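Local coordinates for protein Aureochrome1 (Vaucheria frigida, PDB 3UE6) that senses blue light through a flavin mononucleotide held in its LOV domain, a member of the PAS family, at residues Gln42-Asn47 with Val143-Lys148; Asn47-Asp52 with Arg65-Leu70; Gly106-Val111 with Leu126-Gly131. All blocks are in the same frame, centred on the assembly; numbering follows the deposited sequence.

Contact 1 of 3, residues Gln42-Asn47 with Val143-Lys148; sequences QMAQQN and VGVQSK. With FMN (flavin mononucleotide), chain G.
G144 O lies 4.1 Å from N47 O, near the end of strand 139-145, which runs through the middle of the PAS sheet that carries the flavin. A side chain at G144 would run into FMN C6, so glycine lets the flavin sit close to the strand. The same residue brings its backbone N within 3.5 Å of FMN C7M. V145 faces the other side, where the chain leaves helix 36-43. Its CG1 stands anti to the backbone N (chi1 177°) and rests on A44 CB. V145 CG2 also lies alongside A44 CB, 3.6 Å away. M43 reaches over from the helix end, with SD 4.1 Å from V145 CG1. Q146 then ties the two backbones together. Its N donates to N47 O at 3.2 Å, with an angle of 152° at the hydrogen. The donor sits above the carbonyl plane of N47. V145 CA adds a CA-H...O contact to the same oxygen. The Q146 side chain turns back at chi2 (73°) and lies between the loop and the flavin. F67 and L70 of helix 65-71 pack against it. In LOV domains the glutamine at this place is thought to respond to a change at flavin N5. Here Q146 NE2 makes a weak hydrogen bond to FMN O4, at 3.3 Å, and lies 3.5 Å from FMN N5. S147 OG, next along, bonds to L126 O of strand 122-133.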
loop_
_atom_site.group_PDB
_atom_site.type_symbol
_atom_site.label_atom_id
_atom_site.label_comp_id
_atom_site.label_asym_id
_atom_site.label_seq_id
_atom_site.Cartn_x
_atom_site.Cartn_y
_atom_site.Cartn_z
ATOM N N GLN A 42 -5.209 -5.668 -2.035
ATOM C CA GLN A 42 -5.592 -6.854 -2.792
ATOM C C GLN A 42 -7.104 -6.973 -2.961
ATOM O O GLN A 42 -7.577 -7.639 -3.879
ATOM C CB GLN A 42 -5.020 -8.112 -2.143
ATOM C CG GLN A 42 -3.515 -8.228 -2.269
ATOM C CD GLN A 42 -2.975 -9.480 -1.609
ATOM O OE1 GLN A 42 -3.337 -9.805 -0.478
ATOM N NE2 GLN A 42 -2.106 -10.194 -2.316
ATOM N N MET A 43 -7.856 -6.342 -2.064
ATOM C CA MET A 43 -9.296 -6.215 -2.249
ATOM C C MET A 43 -9.538 -5.058 -3.207
ATOM O O MET A 43 -10.589 -4.964 -3.846
ATOM C CB MET A 43 -10.013 -5.979 -0.915
ATOM C CG MET A 43 -9.568 -4.726 -0.180
ATOM S SD MET A 43 -10.855 -3.473 -0.025
ATOM C CE MET A 43 -11.893 -4.210 1.229
ATOM N N ALA A 44 -8.551 -4.172 -3.291
ATOM C CA ALA A 44 -8.548 -3.113 -4.283
ATOM C C ALA A 44 -8.114 -3.719 -5.601
ATOM O O ALA A 44 -7.028 -4.284 -5.707
ATOM C CB ALA A 44 -7.591 -2.010 -3.871
ATOM N N GLN A 45 -8.969 -3.617 -6.606
ATOM C CA GLN A 45 -8.657 -4.213 -7.894
ATOM C C GLN A 45 -7.946 -3.200 -8.779
ATOM O O GLN A 45 -8.458 -2.768 -9.814
ATOM C CB GLN A 45 -9.916 -4.795 -8.536
ATOM C CG GLN A 45 -10.447 -5.976 -7.735
ATOM C CD GLN A 45 -11.724 -6.556 -8.289
ATOM O OE1 GLN A 45 -12.727 -5.858 -8.439
ATOM N NE2 GLN A 45 -11.698 -7.849 -8.592
ATOM N N GLN A 46 -6.749 -2.833 -8.333
ATOM C CA GLN A 46 -5.941 -1.799 -8.962
ATOM C C GLN A 46 -6.558 -0.405 -8.885
ATOM O O GLN A 46 -6.124 0.502 -9.587
ATOM C CB GLN A 46 -5.575 -2.171 -10.401
ATOM C CG GLN A 46 -4.275 -2.958 -10.505
ATOM C CD GLN A 46 -3.092 -2.195 -9.930
ATOM O OE1 GLN A 46 -2.980 -0.980 -10.096
ATOM N NE2 GLN A 46 -2.204 -2.909 -9.248
ATOM N N ASN A 47 -7.562 -0.225 -8.030
ATOM C CA ASN A 47 -8.069 1.119 -7.757
ATOM C C ASN A 47 -7.704 1.573 -6.349
ATOM O O ASN A 47 -8.445 1.326 -5.397
ATOM C CB ASN A 47 -9.586 1.205 -7.939
ATOM C CG ASN A 47 -10.031 0.814 -9.329
ATOM O OD1 ASN A 47 -9.302 0.997 -10.305
ATOM N ND2 ASN A 47 -11.236 0.269 -9.426
ATOM N N VAL A 143 -3.972 4.497 2.963
ATOM C CA VAL A 143 -4.281 3.837 1.704
ATOM C C VAL A 143 -5.785 3.921 1.451
ATOM O O VAL A 143 -6.588 3.527 2.295
ATOM C CB VAL A 143 -3.787 2.369 1.680
ATOM C CG1 VAL A 143 -4.275 1.604 2.906
ATOM C CG2 VAL A 143 -4.217 1.675 0.392
ATOM N N GLY A 144 -6.162 4.477 0.305
ATOM C CA GLY A 144 -7.563 4.587 -0.064
ATOM C C GLY A 144 -7.904 3.602 -1.165
ATOM O O GLY A 144 -7.138 3.433 -2.111
ATOM N N VAL A 145 -9.052 2.946 -1.043
ATOM C CA VAL A 145 -9.492 1.994 -2.056
ATOM C C VAL A 145 -10.869 2.371 -2.593
ATOM O O VAL A 145 -11.843 2.436 -1.842
ATOM C CB VAL A 145 -9.540 0.557 -1.508
ATOM C CG1 VAL A 145 -10.062 -0.393 -2.572
ATOM C CG2 VAL A 145 -8.163 0.128 -1.031
ATOM N N GLN A 146 -10.945 2.615 -3.896
ATOM C CA GLN A 146 -12.199 3.006 -4.530
ATOM C C GLN A 146 -12.786 1.854 -5.339
ATOM O O GLN A 146 -12.060 0.983 -5.815
ATOM C CB GLN A 146 -11.989 4.224 -5.433
ATOM C CG GLN A 146 -11.489 5.461 -4.711
ATOM C CD GLN A 146 -10.031 5.359 -4.308
ATOM O OE1 GLN A 146 -9.270 4.570 -4.874
ATOM N NE2 GLN A 146 -9.633 6.158 -3.324
ATOM N N SER A 147 -14.106 1.856 -5.487
ATOM C CA SER A 147 -14.788 0.834 -6.268
ATOM C C SER A 147 -16.186 1.288 -6.661
ATOM O O SER A 147 -17.011 1.599 -5.802
ATOM C CB SER A 147 -14.851 -0.488 -5.497
ATOM O OG SER A 147 -15.629 -0.361 -4.319
ATOM N N LYS A 148 -16.433 1.338 -7.966
ATOM C CA LYS A 148 -17.746 1.669 -8.505
ATOM C C LYS A 148 -18.728 0.558 -8.140
ATOM O O LYS A 148 -18.374 -0.626 -8.161
ATOM C CB LYS A 148 -17.654 1.815 -10.026
ATOM C CG LYS A 148 -18.943 2.211 -10.731
ATOM C CD LYS A 148 -18.949 1.679 -12.157
ATOM C CE LYS A 148 -17.601 1.894 -12.837
ATOM N NZ LYS A 148 -17.493 1.174 -14.137
HETATM N N1 FMN G . -13.156 11.119 -0.427
HETATM C C2 FMN G . -13.987 10.856 -1.495
HETATM O O2 FMN G . -15.040 11.487 -1.627
HETATM N N3 FMN G . -13.641 9.888 -2.413
HETATM C C4 FMN G . -12.467 9.183 -2.272
HETATM O O4 FMN G . -12.157 8.323 -3.090
HETATM C C4A FMN G . -11.626 9.448 -1.199
HETATM N N5 FMN G . -10.441 8.751 -1.038
HETATM C C5A FMN G . -9.616 9.020 0.033
HETATM C C6 FMN G . -8.431 8.315 0.184
HETATM C C7 FMN G . -7.589 8.573 1.260
HETATM C C7M FMN G . -6.306 7.804 1.416
HETATM C C8 FMN G . -7.940 9.547 2.187
HETATM C C8M FMN G . -7.030 9.824 3.345
HETATM C C9 FMN G . -9.128 10.254 2.036
HETATM C C9A FMN G . -9.972 9.993 0.958
HETATM N N10 FMN G . -11.153 10.698 0.786
HETATM C C10 FMN G . -11.980 10.420 -0.276
HETATM C "C1'" FMN G . -11.595 11.742 1.765
HETATM C "C2'" FMN G . -11.061 13.138 1.493
HETATM O "O2'" FMN G . -9.703 13.076 1.134
HETATM C "C3'" FMN G . -11.240 13.976 2.755
HETATM O "O3'" FMN G . -10.527 13.409 3.833
HETATM C "C4'" FMN G . -12.721 14.070 3.103
HETATM O "O4'" FMN G . -13.393 14.734 2.058
HETATM C "C5'" FMN G . -12.985 14.818 4.406
HETATM O "O5'" FMN G . -12.106 15.915 4.526
HETATM P P FMN G . -12.590 17.428 4.252
HETATM O O1P FMN G . -12.986 17.530 2.798
HETATM O O2P FMN G . -11.462 18.389 4.526
HETATM O O3P FMN G . -13.769 17.787 5.124
#

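Contact 2 of 3, residues Asn47-Asp52 with Arg65-Leu70; sequences NFVITD and RGFLTL. With FMN (flavin mononucleotide), chain G.
The F67 ring takes V49 CG1 over one face. The methyl sits almost above the ring centre, 3.6 Å from V49 CG1 to the centroid and 10° off the ring normal. This is a CH-pi contact. All six ring carbons of F67 lie at similar distances from V49 CG1, the nearest being CD1 and CE1. F48 O approaches the ring obliquely, and its distance to F67 CB is 3.8 Å. I78 and L86 are further neighbours of the F67 side chain.

V49 serves two partners with its two methyls. CG1 is anti to the carbonyl carbon (chi1 -60°) and meets the phenylalanine. CG2 turns to the flavin, 4.0 Å from FMN C6. Two residues on, T51 CG2 lies 3.5 Å from FMN C7M, so this strand lines the dimethylbenzene end of the cofactor. The pairing belongs to the PAS fold: strand 48-52 is an inner strand of the antiparallel sheet, and helix 65-71 packs beside its start. F48 points the other way, onto Y62 of its own chain and L132 of the second subunit.

The backbones come closest at N47 and F67, whose CA atoms are 4.4 Å apart. G66 has no side chain, and a CB there would point at N47. The start of the helix is held from within. G66 O accepts from T69 OG1 at 3.0 Å and from L70 N at 2.9 Å, both donors reaching it from the same face of its plane. L70 points toward 47-52, on the side of N47.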
loop_
_atom_site.group_PDB
_atom_site.type_symbol
_atom_site.label_atom_id
_atom_site.label_comp_id
_atom_site.label_asym_id
_atom_site.label_seq_id
_atom_site.Cartn_x
_atom_site.Cartn_y
_atom_site.Cartn_z
ATOM N N ASN A 47 -7.562 -0.225 -8.030
ATOM C CA ASN A 47 -8.069 1.119 -7.757
ATOM C C ASN A 47 -7.704 1.573 -6.349
ATOM O O ASN A 47 -8.445 1.326 -5.397
ATOM C CB ASN A 47 -9.586 1.205 -7.939
ATOM C CG ASN A 47 -10.031 0.814 -9.329
ATOM O OD1 ASN A 47 -9.302 0.997 -10.305
ATOM N ND2 ASN A 47 -11.236 0.269 -9.426
ATOM N N PHE A 48 -6.563 2.236 -6.212
ATOM C CA PHE A 48 -6.159 2.724 -4.904
ATOM C C PHE A 48 -5.270 3.954 -4.983
ATOM O O PHE A 48 -4.754 4.304 -6.045
ATOM C CB PHE A 48 -5.459 1.617 -4.110
ATOM C CG PHE A 48 -4.158 1.162 -4.715
ATOM C CD1 PHE A 48 -2.966 1.790 -4.380
ATOM C CD2 PHE A 48 -4.125 0.105 -5.611
ATOM C CE1 PHE A 48 -1.763 1.372 -4.933
ATOM C CE2 PHE A 48 -2.925 -0.318 -6.166
ATOM C CZ PHE A 48 -1.743 0.316 -5.826
ATOM N N VAL A 49 -5.106 4.607 -3.838
ATOM C CA VAL A 49 -4.163 5.707 -3.708
ATOM C C VAL A 49 -3.379 5.587 -2.401
ATOM O O VAL A 49 -3.771 4.852 -1.492
ATOM C CB VAL A 49 -4.868 7.080 -3.763
ATOM C CG1 VAL A 49 -5.611 7.252 -5.086
ATOM C CG2 VAL A 49 -5.825 7.224 -2.595
ATOM N N ILE A 50 -2.263 6.303 -2.325
ATOM C CA ILE A 50 -1.507 6.426 -1.086
ATOM C C ILE A 50 -1.342 7.905 -0.771
ATOM O O ILE A 50 -0.911 8.680 -1.624
ATOM C CB ILE A 50 -0.098 5.824 -1.204
ATOM C CG1 ILE A 50 -0.143 4.411 -1.788
ATOM C CG2 ILE A 50 0.581 5.814 0.160
ATOM C CD1 ILE A 50 -0.535 3.346 -0.790
ATOM N N THR A 51 -1.687 8.299 0.449
ATOM C CA THR A 51 -1.488 9.677 0.880
ATOM C C THR A 51 -0.381 9.760 1.920
ATOM O O THR A 51 -0.079 8.777 2.594
ATOM C CB THR A 51 -2.774 10.276 1.460
ATOM O OG1 THR A 51 -3.093 9.617 2.691
ATOM C CG2 THR A 51 -3.921 10.115 0.479
ATOM N N ASP A 52 0.220 10.939 2.038
ATOM C CA ASP A 52 1.234 11.186 3.050
ATOM C C ASP A 52 0.647 12.054 4.155
ATOM O O ASP A 52 0.391 13.242 3.950
ATOM C CB ASP A 52 2.447 11.879 2.429
ATOM C CG ASP A 52 3.660 11.856 3.334
ATOM O OD1 ASP A 52 3.486 11.851 4.572
ATOM O OD2 ASP A 52 4.791 11.837 2.802
ATOM N N ARG A 65 -3.004 2.898 -11.781
ATOM C CA ARG A 65 -3.541 3.185 -13.107
ATOM C C ARG A 65 -5.045 2.950 -13.122
ATOM O O ARG A 65 -5.776 3.593 -13.873
ATOM C CB ARG A 65 -2.863 2.333 -14.182
ATOM C CG ARG A 65 -3.264 0.872 -14.153
ATOM C CD ARG A 65 -2.997 0.179 -15.487
ATOM N NE ARG A 65 -1.587 -0.147 -15.686
ATOM C CZ ARG A 65 -1.160 -1.194 -16.385
ATOM N NH1 ARG A 65 -2.031 -2.021 -16.943
ATOM N NH2 ARG A 65 0.137 -1.419 -16.523
ATOM N N GLY A 66 -5.504 2.026 -12.285
ATOM C CA GLY A 66 -6.919 1.718 -12.205
ATOM C C GLY A 66 -7.685 2.928 -11.724
ATOM O O GLY A 66 -8.752 3.255 -12.245
ATOM N N PHE A 67 -7.126 3.597 -10.724
ATOM C CA PHE A 67 -7.714 4.808 -10.181
ATOM C C PHE A 67 -7.757 5.938 -11.213
ATOM O O PHE A 67 -8.739 6.666 -11.306
ATOM C CB PHE A 67 -6.938 5.260 -8.952
ATOM C CG PHE A 67 -7.425 6.558 -8.382
ATOM C CD1 PHE A 67 -8.373 6.571 -7.375
ATOM C CD2 PHE A 67 -6.935 7.768 -8.852
ATOM C CE1 PHE A 67 -8.826 7.766 -6.847
ATOM C CE2 PHE A 67 -7.385 8.959 -8.332
ATOM C CZ PHE A 67 -8.331 8.962 -7.327
ATOM N N LEU A 68 -6.685 6.089 -11.980
ATOM C CA LEU A 68 -6.652 7.104 -13.025
ATOM C C LEU A 68 -7.782 6.873 -14.024
ATOM O O LEU A 68 -8.509 7.798 -14.373
ATOM C CB LEU A 68 -5.299 7.130 -13.744
ATOM C CG LEU A 68 -4.071 7.492 -12.915
ATOM C CD1 LEU A 68 -2.850 7.641 -13.814
ATOM C CD2 LEU A 68 -4.303 8.770 -12.118
ATOM N N THR A 69 -7.936 5.631 -14.471
ATOM C CA THR A 69 -8.928 5.318 -15.493
ATOM C C THR A 69 -10.351 5.337 -14.942
ATOM O O THR A 69 -11.313 5.517 -15.693
ATOM C CB THR A 69 -8.644 3.972 -16.184
ATOM O OG1 THR A 69 -8.836 2.901 -15.255
ATOM C CG2 THR A 69 -7.217 3.940 -16.711
ATOM N N LEU A 70 -10.486 5.146 -13.636
ATOM C CA LEU A 70 -11.799 5.177 -13.007
ATOM C C LEU A 70 -12.282 6.609 -12.833
ATOM O O LEU A 70 -13.459 6.910 -13.046
ATOM C CB LEU A 70 -11.752 4.480 -11.653
ATOM C CG LEU A 70 -12.939 4.783 -10.742
ATOM C CD1 LEU A 70 -14.149 3.948 -11.132
ATOM C CD2 LEU A 70 -12.554 4.539 -9.290
HETATM N N1 FMN G . -13.156 11.119 -0.427
HETATM C C2 FMN G . -13.987 10.856 -1.495
HETATM O O2 FMN G . -15.040 11.487 -1.627
HETATM N N3 FMN G . -13.641 9.888 -2.413
HETATM C C4 FMN G . -12.467 9.183 -2.272
HETATM O O4 FMN G . -12.157 8.323 -3.090
HETATM C C4A FMN G . -11.626 9.448 -1.199
HETATM N N5 FMN G . -10.441 8.751 -1.038
HETATM C C5A FMN G . -9.616 9.020 0.033
HETATM C C6 FMN G . -8.431 8.315 0.184
HETATM C C7 FMN G . -7.589 8.573 1.260
HETATM C C7M FMN G . -6.306 7.804 1.416
HETATM C C8 FMN G . -7.940 9.547 2.187
HETATM C C8M FMN G . -7.030 9.824 3.345
HETATM C C9 FMN G . -9.128 10.254 2.036
HETATM C C9A FMN G . -9.972 9.993 0.958
HETATM N N10 FMN G . -11.153 10.698 0.786
HETATM C C10 FMN G . -11.980 10.420 -0.276
HETATM C "C1'" FMN G . -11.595 11.742 1.765
HETATM C "C2'" FMN G . -11.061 13.138 1.493
HETATM O "O2'" FMN G . -9.703 13.076 1.134
HETATM C "C3'" FMN G . -11.240 13.976 2.755
HETATM O "O3'" FMN G . -10.527 13.409 3.833
HETATM C "C4'" FMN G . -12.721 14.070 3.103
HETATM O "O4'" FMN G . -13.393 14.734 2.058
HETATM C "C5'" FMN G . -12.985 14.818 4.406
HETATM O "O5'" FMN G . -12.106 15.915 4.526
HETATM P P FMN G . -12.590 17.428 4.252
HETATM O O1P FMN G . -12.986 17.530 2.798
HETATM O O2P FMN G . -11.462 18.389 4.526
HETATM O O3P FMN G . -13.769 17.787 5.124
#

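Contact 3 of 3, residues Gly106-Val111 with Leu126-Gly131; sequences GVDTSV and LFFVAG. With FMN (flavin mononucleotide), chain G.
F127 and V111 form the tight part of this contact, on the side of the sheet that faces the flavin and helix 93-105. They are an antiparallel hydrogen-bonded pair. V111 N donates to F127 O at 2.8 Å, and F127 N donates to V111 O at 2.7 Å. V111 O also lies at the edge of the F127 ring. One face of that ring is turned to the isoalloxazine, with FMN C4A 3.4 Å above the ring plane and offset toward its rim. F127 CE1 and CZ reach the N5 and C5A region of FMN. I99 is a further neighbour of both F127 and V111. An alanine in place of F127 would probably open a gap beside FMN C4A and N5 and leave that side of the flavin without its aromatic neighbour. The segments lie on the two arms of the hairpin of strands 109-116 and 122-133, and 109-116 is an outer strand of the PAS sheet within this chain. V129 N also donates to T109 O, 3.0 Å away and nearly along the C=O axis.

The opposite side of the sheet is looser. S110 and F128 sit there as a non-hydrogen-bonded pair, and S110 is exposed. S110 CB meets the F128 ring at its edge, 4.0 Å from F128 CD1. F128 CG is anti to the backbone N (chi1 174°), and the ring extends past T109 O to D108 CB. Toward the open end, D108 OD1 accepts from G131 N at 3.2 Å, met from above the carboxylate plane. A water donates to both D108 OD2 and G131 O.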
loop_
_atom_site.group_PDB
_atom_site.type_symbol
_atom_site.label_atom_id
_atom_site.label_comp_id
_atom_site.label_asym_id
_atom_site.label_seq_id
_atom_site.Cartn_x
_atom_site.Cartn_y
_atom_site.Cartn_z
ATOM N N GLY A 106 -8.546 7.979 13.675
ATOM C CA GLY A 106 -7.581 6.938 13.374
ATOM C C GLY A 106 -8.147 5.544 13.170
ATOM O O GLY A 106 -7.402 4.572 13.100
ATOM N N VAL A 107 -9.465 5.440 13.065
ATOM C CA VAL A 107 -10.110 4.159 12.797
ATOM C C VAL A 107 -10.417 3.978 11.307
ATOM O O VAL A 107 -10.785 4.929 10.619
ATOM C CB VAL A 107 -11.393 3.981 13.640
ATOM C CG1 VAL A 107 -11.894 5.321 14.150
ATOM C CG2 VAL A 107 -12.472 3.257 12.845
ATOM N N ASP A 108 -10.238 2.754 10.815
ATOM C CA ASP A 108 -10.522 2.420 9.419
ATOM C C ASP A 108 -12.019 2.260 9.193
ATOM O O ASP A 108 -12.691 1.559 9.952
ATOM C CB ASP A 108 -9.848 1.101 9.022
ATOM C CG ASP A 108 -8.354 1.092 9.275
ATOM O OD1 ASP A 108 -7.744 2.178 9.390
ATOM O OD2 ASP A 108 -7.786 -0.018 9.343
ATOM N N THR A 109 -12.542 2.885 8.143
ATOM C CA THR A 109 -13.931 2.660 7.760
ATOM C C THR A 109 -14.115 2.677 6.253
ATOM O O THR A 109 -13.195 2.998 5.498
ATOM C CB THR A 109 -14.888 3.698 8.360
ATOM O OG1 THR A 109 -14.459 5.015 8.003
ATOM C CG2 THR A 109 -14.947 3.571 9.880
ATOM N N SER A 110 -15.320 2.325 5.827
ATOM C CA SER A 110 -15.695 2.403 4.429
ATOM C C SER A 110 -17.031 3.120 4.304
ATOM O O SER A 110 -17.914 2.972 5.153
ATOM C CB SER A 110 -15.764 1.011 3.807
ATOM O OG SER A 110 -16.587 0.150 4.565
ATOM N N VAL A 111 -17.160 3.916 3.250
ATOM C CA VAL A 111 -18.380 4.670 3.012
ATOM C C VAL A 111 -18.760 4.615 1.542
ATOM O O VAL A 111 -17.891 4.537 0.673
ATOM C CB VAL A 111 -18.221 6.143 3.424
ATOM C CG1 VAL A 111 -19.571 6.835 3.404
ATOM C CG2 VAL A 111 -17.601 6.241 4.799
ATOM N N LEU A 126 -18.069 2.910 -3.254
ATOM C CA LEU A 126 -17.809 2.212 -1.990
ATOM C C LEU A 126 -16.323 2.324 -1.696
ATOM O O LEU A 126 -15.492 1.642 -2.297
ATOM C CB LEU A 126 -18.219 0.737 -2.029
ATOM C CG LEU A 126 -17.924 -0.049 -0.738
ATOM C CD1 LEU A 126 -18.384 0.721 0.498
ATOM C CD2 LEU A 126 -18.539 -1.447 -0.756
ATOM N N PHE A 127 -15.997 3.201 -0.765
ATOM C CA PHE A 127 -14.629 3.629 -0.592
ATOM C C PHE A 127 -14.113 3.247 0.808
ATOM O O PHE A 127 -14.748 3.547 1.815
ATOM C CB PHE A 127 -14.567 5.132 -0.871
ATOM C CG PHE A 127 -13.607 5.873 -0.013
ATOM C CD1 PHE A 127 -12.246 5.745 -0.212
ATOM C CD2 PHE A 127 -14.064 6.732 0.968
ATOM C CE1 PHE A 127 -11.354 6.439 0.572
ATOM C CE2 PHE A 127 -13.178 7.433 1.751
ATOM C CZ PHE A 127 -11.821 7.287 1.554
ATOM N N PHE A 128 -12.978 2.552 0.854
ATOM C CA PHE A 128 -12.365 2.145 2.116
ATOM C C PHE A 128 -11.057 2.894 2.360
ATOM O O PHE A 128 -10.291 3.150 1.428
ATOM C CB PHE A 128 -12.128 0.631 2.153
ATOM C CG PHE A 128 -11.361 0.158 3.375
ATOM C CD1 PHE A 128 -12.014 -0.085 4.577
ATOM C CD2 PHE A 128 -9.994 -0.069 3.311
ATOM C CE1 PHE A 128 -11.314 -0.529 5.696
ATOM C CE2 PHE A 128 -9.292 -0.511 4.423
ATOM C CZ PHE A 128 -9.950 -0.740 5.615
ATOM N N VAL A 129 -10.810 3.240 3.620
ATOM C CA VAL A 129 -9.595 3.952 4.000
ATOM C C VAL A 129 -8.952 3.321 5.241
ATOM O O VAL A 129 -9.646 2.896 6.168
ATOM C CB VAL A 129 -9.875 5.458 4.241
ATOM C CG1 VAL A 129 -10.985 5.656 5.265
ATOM C CG2 VAL A 129 -8.610 6.176 4.673
ATOM N N ALA A 130 -7.624 3.238 5.244
ATOM C CA ALA A 130 -6.892 2.668 6.373
ATOM C C ALA A 130 -5.607 3.431 6.663
ATOM O O ALA A 130 -4.802 3.678 5.763
ATOM C CB ALA A 130 -6.590 1.192 6.131
ATOM N N GLY A 131 -5.425 3.801 7.928
ATOM C CA GLY A 131 -4.223 4.491 8.358
ATOM C C GLY A 131 -3.070 3.533 8.607
ATOM O O GLY A 131 -3.254 2.428 9.122
HETATM N N1 FMN G . -13.156 11.119 -0.427
HETATM C C2 FMN G . -13.987 10.856 -1.495
HETATM O O2 FMN G . -15.040 11.487 -1.627
HETATM N N3 FMN G . -13.641 9.888 -2.413
HETATM C C4 FMN G . -12.467 9.183 -2.272
HETATM O O4 FMN G . -12.157 8.323 -3.090
HETATM C C4A FMN G . -11.626 9.448 -1.199
HETATM N N5 FMN G . -10.441 8.751 -1.038
HETATM C C5A FMN G . -9.616 9.020 0.033
HETATM C C6 FMN G . -8.431 8.315 0.184
HETATM C C7 FMN G . -7.589 8.573 1.260
HETATM C C7M FMN G . -6.306 7.804 1.416
HETATM C C8 FMN G . -7.940 9.547 2.187
HETATM C C8M FMN G . -7.030 9.824 3.345
HETATM C C9 FMN G . -9.128 10.254 2.036
HETATM C C9A FMN G . -9.972 9.993 0.958
HETATM N N10 FMN G . -11.153 10.698 0.786
HETATM C C10 FMN G . -11.980 10.420 -0.276
HETATM C "C1'" FMN G . -11.595 11.742 1.765
HETATM C "C2'" FMN G . -11.061 13.138 1.493
HETATM O "O2'" FMN G . -9.703 13.076 1.134
HETATM C "C3'" FMN G . -11.240 13.976 2.755
HETATM O "O3'" FMN G . -10.527 13.409 3.833
HETATM C "C4'" FMN G . -12.721 14.070 3.103
HETATM O "O4'" FMN G . -13.393 14.734 2.058
HETATM C "C5'" FMN G . -12.985 14.818 4.406
HETATM O "O5'" FMN G . -12.106 15.915 4.526
HETATM P P FMN G . -12.590 17.428 4.252
HETATM O O1P FMN G . -12.986 17.530 2.798
HETATM O O2P FMN G . -11.462 18.389 4.526
HETATM O O3P FMN G . -13.769 17.787 5.124
HETATM O O HOH W 1 -5.081 -0.053 9.232
#

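Overall arrangement
All three contacts reach the same antiparallel sheet and flavin. Contact 1 is the most buried. Contacts 2 and 3 are partly buried and about 15 Å apart between centres, without touching. Contact 1 lies between them and meets both. It shares N47 with contact 2, and G144 O probably bonds to V49 N. On the other flank V145 N probably bonds to F128 O. Contact 3 is mostly strand-to-strand hydrogen bonding, with charge and water at its outer end. Contact 2 sets an apolar CH-pi pair beside a polar N47 side chain at the helix start. Contact 1 mixes one backbone bond with aliphatic packing and a weak side-chain bond to the flavin. Contacts 1 and 2 also touch the second subunit.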